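Side-chain contacts in CBS domain-containing protein (Thermoplasma acidophilum DSM 1728, PDB 1PVM), which is of unknown function but pairs two CBS domains, probably a regulatory ligand-sensing module, with a metal-binding zinc-ribbon-like domain: residues Gly54-Glu58 / Arg59-Lys63; Trp24-Val28 / Phe29-Lys33; Ile34-Asn38 / His39-Leu43. All coordinates share one frame; numbering follows the deposited sequence.

Interaction 1 (Gly54-Glu58 / Arg59-Lys63)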
loop_
_atom_site.group_PDB
_atom_site.type_symbol
_atom_site.label_atom_id
_atom_site.label_comp_id
_atom_site.label_asym_id
_atom_site.label_seq_id
_atom_site.Cartn_x
_atom_site.Cartn_y
_atom_site.Cartn_z
ATOM N N GLY B 54 -10.536 6.456 13.775
ATOM C CA GLY B 54 -9.363 6.330 12.935
ATOM C C GLY B 54 -9.632 5.843 11.532
ATOM O O GLY B 54 -10.772 5.625 11.136
ATOM N N LEU B 55 -8.559 5.683 10.773
ATOM C CA LEU B 55 -8.663 5.204 9.405
ATOM C C LEU B 55 -7.548 4.182 9.207
ATOM O O LEU B 55 -6.378 4.465 9.473
ATOM C CB LEU B 55 -8.517 6.382 8.427
ATOM C CG LEU B 55 -9.068 6.207 7.001
ATOM C CD1 LEU B 55 -9.148 7.559 6.318
ATOM C CD2 LEU B 55 -8.194 5.255 6.200
ATOM N N LEU B 56 -7.920 2.980 8.771
ATOM C CA LEU B 56 -6.946 1.911 8.539
ATOM C C LEU B 56 -6.598 1.881 7.057
ATOM O O LEU B 56 -7.482 1.753 6.218
ATOM C CB LEU B 56 -7.533 0.560 8.957
ATOM C CG LEU B 56 -6.581 -0.640 8.881
ATOM C CD1 LEU B 56 -5.544 -0.545 9.998
ATOM C CD2 LEU B 56 -7.372 -1.940 9.000
ATOM N N SER B 57 -5.308 1.993 6.745
ATOM C CA SER B 57 -4.829 1.999 5.363
ATOM C C SER B 57 -3.717 0.972 5.165
ATOM O O SER B 57 -3.219 0.396 6.127
ATOM C CB SER B 57 -4.281 3.382 5.009
ATOM O OG SER B 57 -3.121 3.672 5.775
ATOM N N GLU B 58 -3.321 0.749 3.916
ATOM C CA GLU B 58 -2.248 -0.203 3.641
ATOM C C GLU B 58 -0.963 0.226 4.332
ATOM O O GLU B 58 -0.298 -0.575 4.986
ATOM C CB GLU B 58 -1.956 -0.297 2.146
ATOM C CG GLU B 58 -2.874 -1.182 1.349
ATOM C CD GLU B 58 -2.290 -1.489 -0.023
ATOM O OE1 GLU B 58 -2.094 -0.547 -0.822
ATOM O OE2 GLU B 58 -2.019 -2.676 -0.295
ATOM N N ARG B 59 -0.611 1.496 4.167
ATOM C CA ARG B 59 0.607 2.017 4.764
ATOM C C ARG B 59 0.579 1.910 6.290
ATOM O O ARG B 59 1.605 1.614 6.904
ATOM C CB ARG B 59 0.834 3.473 4.322
ATOM C CG ARG B 59 2.174 4.071 4.758
ATOM C CD ARG B 59 3.355 3.212 4.333
ATOM N NE ARG B 59 3.442 3.063 2.883
ATOM C CZ ARG B 59 3.851 4.016 2.050
ATOM N NH1 ARG B 59 4.221 5.202 2.517
ATOM N NH2 ARG B 59 3.885 3.780 0.744
ATOM N N SER B 60 -0.584 2.127 6.908
ATOM C CA SER B 60 -0.653 2.033 8.368
ATOM C C SER B 60 -0.276 0.612 8.811
ATOM O O SER B 60 0.374 0.425 9.835
ATOM C CB SER B 60 -2.056 2.408 8.889
ATOM O OG SER B 60 -3.042 1.441 8.566
ATOM N N ILE B 61 -0.672 -0.381 8.023
ATOM C CA ILE B 61 -0.356 -1.773 8.335
ATOM C C ILE B 61 1.144 -2.043 8.162
ATOM O O ILE B 61 1.767 -2.711 8.990
ATOM C CB ILE B 61 -1.181 -2.719 7.430
ATOM C CG1 ILE B 61 -2.665 -2.565 7.772
ATOM C CG2 ILE B 61 -0.727 -4.153 7.603
ATOM C CD1 ILE B 61 -3.611 -3.192 6.775
ATOM N N ILE B 62 1.727 -1.509 7.091
ATOM C CA ILE B 62 3.153 -1.698 6.824
ATOM C C ILE B 62 4.027 -0.985 7.866
ATOM O O ILE B 62 5.040 -1.527 8.329
ATOM C CB ILE B 62 3.534 -1.165 5.413
ATOM C CG1 ILE B 62 2.795 -1.953 4.327
ATOM C CG2 ILE B 62 5.040 -1.242 5.210
ATOM C CD1 ILE B 62 3.060 -3.441 4.326
ATOM N N LYS B 63 3.622 0.221 8.247
ATOM C CA LYS B 63 4.386 1.024 9.203
ATOM C C LYS B 63 4.148 0.713 10.675
ATOM O O LYS B 63 5.073 0.777 11.483
ATOM C CB LYS B 63 4.098 2.517 8.985
ATOM C CG LYS B 63 4.618 3.110 7.680
ATOM C CD LYS B 63 6.117 3.375 7.722
ATOM C CE LYS B 63 6.482 4.413 8.775
ATOM N NZ LYS B 63 7.939 4.752 8.754
#
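Ser57 and Ser60 face each other across the junction of a strand and a helix, and each hydroxyl reaches the other's backbone. Ser57 OG accepts from Ser60 N at 3.2 Å. In return Ser60 OG donates to Ser57 O at 2.7 Å, tilted from the carbonyl plane. Both hydroxyls sit between their own backbone N and carbonyl carbon (chi1 66° and 70°), a placing that bends each short side chain back over the main chain. Ser57 O takes a second donor, Ile61 N at 3.3 Å, from the same face of its plane, so this buried carbonyl is gripped twice. Ser57 is thus the N-cap of helix 58-65, where the chain turns out of strand 52-57, the last strand of the first CBS domain's three-stranded sheet; strand and helix axes stand 79° apart. Serine suits both places, being small enough for a buried turn yet able to bond. Inside the corner the methyl CD1 of Leu56 rests on Ser60 OG at 3.5 Å, and the side chain of Leu56 runs obliquely across that of Ile61, CD1 to CG1 4.2 Å. The branched Ile61 also lays CG1 beside Ser57 O, screening it with hydrocarbon. One residue further along, Ile62 N bonds to Glu58 O at 3.1 Å. The charged ends of Glu58 and Arg59 serve the dimer instead: Glu58 OE2 forms a salt bridge with Arg59 of the second subunit, and Arg59 NE forms the matching one with Glu58 of the second subunit.

Interaction 2 (Trp24-Val28 / Phe29-Lys33)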
loop_
_atom_site.group_PDB
_atom_site.type_symbol
_atom_site.label_atom_id
_atom_site.label_comp_id
_atom_site.label_asym_id
_atom_site.label_seq_id
_atom_site.Cartn_x
_atom_site.Cartn_y
_atom_site.Cartn_z
ATOM N N TRP B 24 -13.024 -0.937 16.213
ATOM C CA TRP B 24 -11.619 -0.781 16.576
ATOM C C TRP B 24 -10.914 -1.985 17.199
ATOM O O TRP B 24 -9.693 -1.980 17.344
ATOM C CB TRP B 24 -11.446 0.465 17.462
ATOM C CG TRP B 24 -12.046 0.399 18.852
ATOM C CD1 TRP B 24 -12.938 -0.521 19.339
ATOM C CD2 TRP B 24 -11.798 1.322 19.920
ATOM N NE1 TRP B 24 -13.260 -0.223 20.645
ATOM C CE2 TRP B 24 -12.574 0.902 21.025
ATOM C CE3 TRP B 24 -10.993 2.468 20.048
ATOM C CZ2 TRP B 24 -12.567 1.586 22.249
ATOM C CZ3 TRP B 24 -10.985 3.148 21.263
ATOM C CH2 TRP B 24 -11.769 2.701 22.349
ATOM N N ASN B 25 -11.668 -3.015 17.566
ATOM C CA ASN B 25 -11.060 -4.211 18.140
ATOM C C ASN B 25 -10.967 -5.325 17.098
ATOM O O ASN B 25 -10.526 -6.436 17.390
ATOM C CB ASN B 25 -11.850 -4.676 19.365
ATOM C CG ASN B 25 -11.571 -3.821 20.584
ATOM O OD1 ASN B 25 -12.466 -3.555 21.391
ATOM N ND2 ASN B 25 -10.321 -3.395 20.732
ATOM N N THR B 26 -11.392 -5.015 15.879
ATOM C CA THR B 26 -11.314 -5.968 14.783
ATOM C C THR B 26 -9.816 -6.246 14.628
ATOM O O THR B 26 -9.006 -5.331 14.750
ATOM C CB THR B 26 -11.856 -5.342 13.475
ATOM O OG1 THR B 26 -13.216 -4.931 13.665
ATOM C CG2 THR B 26 -11.791 -6.343 12.328
ATOM N N THR B 27 -9.432 -7.494 14.378
ATOM C CA THR B 27 -8.013 -7.794 14.217
ATOM C C THR B 27 -7.540 -7.344 12.841
ATOM O O THR B 27 -8.351 -7.107 11.941
ATOM C CB THR B 27 -7.724 -9.300 14.346
ATOM O OG1 THR B 27 -8.316 -9.994 13.241
ATOM C CG2 THR B 27 -8.289 -9.840 15.653
ATOM N N VAL B 28 -6.226 -7.222 12.686
ATOM C CA VAL B 28 -5.642 -6.822 11.413
ATOM C C VAL B 28 -6.006 -7.882 10.371
ATOM O O VAL B 28 -6.307 -7.564 9.221
ATOM C CB VAL B 28 -4.102 -6.693 11.533
ATOM C CG1 VAL B 28 -3.472 -6.566 10.163
ATOM C CG2 VAL B 28 -3.752 -5.468 12.361
ATOM N N PHE B 29 -5.993 -9.145 10.788
ATOM C CA PHE B 29 -6.335 -10.241 9.891
ATOM C C PHE B 29 -7.754 -10.082 9.339
ATOM O O PHE B 29 -7.978 -10.169 8.133
ATOM C CB PHE B 29 -6.225 -11.577 10.632
ATOM C CG PHE B 29 -6.595 -12.774 9.790
ATOM C CD1 PHE B 29 -5.761 -13.205 8.762
ATOM C CD2 PHE B 29 -7.787 -13.459 10.018
ATOM C CE1 PHE B 29 -6.104 -14.301 7.971
ATOM C CE2 PHE B 29 -8.142 -14.557 9.232
ATOM C CZ PHE B 29 -7.294 -14.978 8.204
ATOM N N ASP B 30 -8.720 -9.841 10.218
ATOM C CA ASP B 30 -10.098 -9.690 9.765
ATOM C C ASP B 30 -10.353 -8.416 8.967
ATOM O O ASP B 30 -11.174 -8.410 8.051
ATOM C CB ASP B 30 -11.071 -9.763 10.946
ATOM C CG ASP B 30 -11.203 -11.172 11.500
ATOM O OD1 ASP B 30 -11.021 -12.133 10.721
ATOM O OD2 ASP B 30 -11.498 -11.323 12.704
ATOM N N ALA B 31 -9.648 -7.342 9.304
ATOM C CA ALA B 31 -9.831 -6.083 8.594
ATOM C C ALA B 31 -9.292 -6.196 7.175
ATOM O O ALA B 31 -9.915 -5.734 6.223
ATOM C CB ALA B 31 -9.121 -4.949 9.338
ATOM N N VAL B 32 -8.123 -6.806 7.035
ATOM C CA VAL B 32 -7.522 -6.961 5.718
ATOM C C VAL B 32 -8.374 -7.863 4.823
ATOM O O VAL B 32 -8.392 -7.683 3.606
ATOM C CB VAL B 32 -6.078 -7.494 5.841
ATOM C CG1 VAL B 32 -5.562 -7.952 4.495
ATOM C CG2 VAL B 32 -5.181 -6.393 6.398
ATOM N N LYS B 33 -9.090 -8.819 5.415
ATOM C CA LYS B 33 -9.960 -9.694 4.628
ATOM C C LYS B 33 -10.989 -8.819 3.916
ATOM O O LYS B 33 -11.323 -9.042 2.751
ATOM C CB LYS B 33 -10.716 -10.688 5.517
ATOM C CG LYS B 33 -9.873 -11.749 6.176
ATOM C CD LYS B 33 -10.766 -12.818 6.816
ATOM C CE LYS B 33 -11.760 -12.210 7.800
ATOM N NZ LYS B 33 -12.672 -13.222 8.409
HETATM O O HOH W 1 -11.735 -9.365 14.420
HETATM O O HOH W 2 -8.522 -12.601 13.723
#
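The N-terminal cap of helix 28-38 is made by Thr27, whose OG1 accepts from Asp30 N at 3.1 Å along a nearly straight bond (167°). The hydroxyl can reach that N-H because it is tucked between its own backbone N and carbonyl carbon (chi1 67°). Asp30 leans back toward the cap, and water completes the link: one molecule accepts from Thr27 N and donates to Asp30 OD2 at 2.6 Å, while another bonds to Thr27 OG1 at 2.7 Å. An acidic residue suits this first turn, where its negative charge would probably interact favourably with the positive end of the helix dipole; its other oxygen, OD1, holds Lys33 NZ in a salt bridge of 3.0 Å. This is the helix of the beta-alpha-beta unit in the first CBS domain, entered from strand 21-23. Just before the cap, Thr26 lays its methyl CG2 3.8 Å from Asp30 CB, while its hydroxyl bonds back to Asn23 O. On the buried side Val28 and Val32 lie side by side and point the same way, CG1 to CG2 4.1 Å, one helical turn apart. Their compact branches meet helix 58-65, Val28 on Phe65 and Val32 on Ile61.

Interaction 3 (Ile34-Asn38 / His39-Leu43)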
loop_
_atom_site.group_PDB
_atom_site.type_symbol
_atom_site.label_atom_id
_atom_site.label_comp_id
_atom_site.label_asym_id
_atom_site.label_seq_id
_atom_site.Cartn_x
_atom_site.Cartn_y
_atom_site.Cartn_z
ATOM N N ILE B 34 -11.504 -7.830 4.639
ATOM C CA ILE B 34 -12.490 -6.912 4.084
ATOM C C ILE B 34 -11.858 -6.083 2.967
ATOM O O ILE B 34 -12.468 -5.861 1.923
ATOM C CB ILE B 34 -13.044 -5.976 5.183
ATOM C CG1 ILE B 34 -13.815 -6.800 6.219
ATOM C CG2 ILE B 34 -13.948 -4.910 4.569
ATOM C CD1 ILE B 34 -14.316 -5.992 7.393
ATOM N N MET B 35 -10.629 -5.629 3.184
ATOM C CA MET B 35 -9.940 -4.840 2.171
ATOM C C MET B 35 -9.705 -5.645 0.891
ATOM O O MET B 35 -9.995 -5.172 -0.205
ATOM C CB MET B 35 -8.590 -4.345 2.694
ATOM C CG MET B 35 -8.649 -3.361 3.851
ATOM S SD MET B 35 -6.978 -2.747 4.223
ATOM C CE MET B 35 -7.339 -1.137 4.863
ATOM N N ASN B 36 -9.183 -6.864 1.033
ATOM C CA ASN B 36 -8.900 -7.701 -0.132
ATOM C C ASN B 36 -10.151 -8.103 -0.895
ATOM O O ASN B 36 -10.173 -8.097 -2.123
ATOM C CB ASN B 36 -8.122 -8.963 0.277
ATOM C CG ASN B 36 -6.693 -8.655 0.708
ATOM O OD1 ASN B 36 -6.121 -7.643 0.305
ATOM N ND2 ASN B 36 -6.108 -9.535 1.515
ATOM N N GLU B 37 -11.199 -8.446 -0.162
ATOM C CA GLU B 37 -12.450 -8.860 -0.776
ATOM C C GLU B 37 -13.087 -7.753 -1.612
ATOM O O GLU B 37 -13.522 -7.984 -2.739
ATOM C CB GLU B 37 -13.422 -9.288 0.316
ATOM C CG GLU B 37 -14.713 -9.879 -0.176
ATOM C CD GLU B 37 -15.661 -10.140 0.971
ATOM O OE1 GLU B 37 -15.174 -10.567 2.040
ATOM O OE2 GLU B 37 -16.880 -9.926 0.809
ATOM N N ASN B 38 -13.129 -6.547 -1.053
ATOM C CA ASN B 38 -13.742 -5.406 -1.722
ATOM C C ASN B 38 -12.792 -4.549 -2.556
ATOM O O ASN B 38 -13.233 -3.593 -3.194
ATOM C CB ASN B 38 -14.424 -4.500 -0.686
ATOM C CG ASN B 38 -15.469 -5.230 0.141
ATOM O OD1 ASN B 38 -15.175 -5.780 1.204
ATOM N ND2 ASN B 38 -16.700 -5.246 -0.352
ATOM N N HIS B 39 -11.504 -4.882 -2.565
ATOM C CA HIS B 39 -10.531 -4.072 -3.298
ATOM C C HIS B 39 -10.685 -2.642 -2.793
ATOM O O HIS B 39 -10.751 -1.689 -3.568
ATOM C CB HIS B 39 -10.794 -4.139 -4.803
ATOM C CG HIS B 39 -10.464 -5.468 -5.409
ATOM N ND1 HIS B 39 -9.169 -5.921 -5.540
ATOM C CD2 HIS B 39 -11.258 -6.453 -5.888
ATOM C CE1 HIS B 39 -9.181 -7.130 -6.074
ATOM N NE2 HIS B 39 -10.436 -7.475 -6.295
ATOM N N LEU B 40 -10.749 -2.529 -1.469
ATOM C CA LEU B 40 -10.931 -1.264 -0.755
ATOM C C LEU B 40 -9.785 -1.175 0.246
ATOM O O LEU B 40 -9.709 -1.976 1.174
ATOM C CB LEU B 40 -12.276 -1.303 -0.026
ATOM C CG LEU B 40 -12.724 -0.133 0.841
ATOM C CD1 LEU B 40 -12.890 1.105 -0.022
ATOM C CD2 LEU B 40 -14.044 -0.493 1.523
ATOM N N TYR B 41 -8.903 -0.197 0.075
ATOM C CA TYR B 41 -7.743 -0.101 0.952
ATOM C C TYR B 41 -7.746 1.025 1.972
ATOM O O TYR B 41 -6.703 1.553 2.364
ATOM C CB TYR B 41 -6.493 -0.082 0.073
ATOM C CG TYR B 41 -6.462 -1.313 -0.803
ATOM C CD1 TYR B 41 -6.136 -2.558 -0.266
ATOM C CD2 TYR B 41 -6.863 -1.255 -2.137
ATOM C CE1 TYR B 41 -6.216 -3.719 -1.032
ATOM C CE2 TYR B 41 -6.947 -2.411 -2.915
ATOM C CZ TYR B 41 -6.623 -3.634 -2.353
ATOM O OH TYR B 41 -6.713 -4.779 -3.108
ATOM N N GLY B 42 -8.947 1.350 2.426
ATOM C CA GLY B 42 -9.122 2.379 3.427
ATOM C C GLY B 42 -10.432 2.109 4.130
ATOM O O GLY B 42 -11.480 2.088 3.491
ATOM N N LEU B 43 -10.381 1.885 5.439
ATOM C CA LEU B 43 -11.595 1.617 6.209
ATOM C C LEU B 43 -11.717 2.615 7.349
ATOM O O LEU B 43 -10.716 2.992 7.968
ATOM C CB LEU B 43 -11.565 0.205 6.810
ATOM C CG LEU B 43 -11.296 -1.006 5.900
ATOM C CD1 LEU B 43 -11.190 -2.269 6.753
ATOM C CD2 LEU B 43 -12.403 -1.150 4.871
#
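Met35 O accepts from Leu40 N at 3.0 Å, on a lone pair and in the carbonyl plane, with an N-H...O angle of 162°. This bond spans five residues and closes the last turn of helix 28-38. The chain leaves the helix at His39, which takes a positive phi of 54°, a conformation more usual for glycine. Its imidazole doubles back above the helix end, with Asn36 O 4.0 Å above the ring plane, over the centre of one face. With an alanine here the imidazole is gone, and Asn36 O would probably lose the ring that covers it. Beyond the turn the chain runs back past Met35, bringing Leu40 O to 3.0 Å from Met35 CA in a CH...O contact. Met35 extends beyond CG along the returning backbone, so that its methyl CE reaches Tyr41 C at 3.6 Å. Leu43 sets CD1 against Met35 CG at 4.0 Å, and with its other methyl, CD2, meets Ile34 CG2 at 4.1 Å. One forked leucine therefore covers two successive helix residues, while Val22 of the neighbouring strand touches both Ile34 and Leu43. The Asn36 side chain crosses that of Tyr41 at about a right angle, the planes 61° apart and OD1 at the ring edge near CE1. Asn36 ND2 also bonds to Ile62 O of the second subunit, and the Tyr41 ring makes a cation-pi contact with Arg59 of the second subunit. The whole arrangement is the helix-to-strand return of a beta-alpha-beta crossover, leading into strand 42-46 of the CBS fold.

Interactions 2 and 3 lie at the two ends of helix 28-38, their centres about 11 Å apart, and interaction 1 follows later in the chain, where strand 52-57 turns into helix 58-65. Leu56 is the common neighbour: its CD2 packs on Ala31 CB of interaction 2 at 3.5 Å, and its backbone N probably bonds to Leu43 O of interaction 3 at 2.9 Å, joining adjacent sheet strands. The two helices meet through Ile61 CD1 and Val32 CG2, 3.6 Å apart. All three contacts belong to the first CBS domain and touch the second subunit, while the four-cysteine metal site, occupied here by mercury, lies away from them.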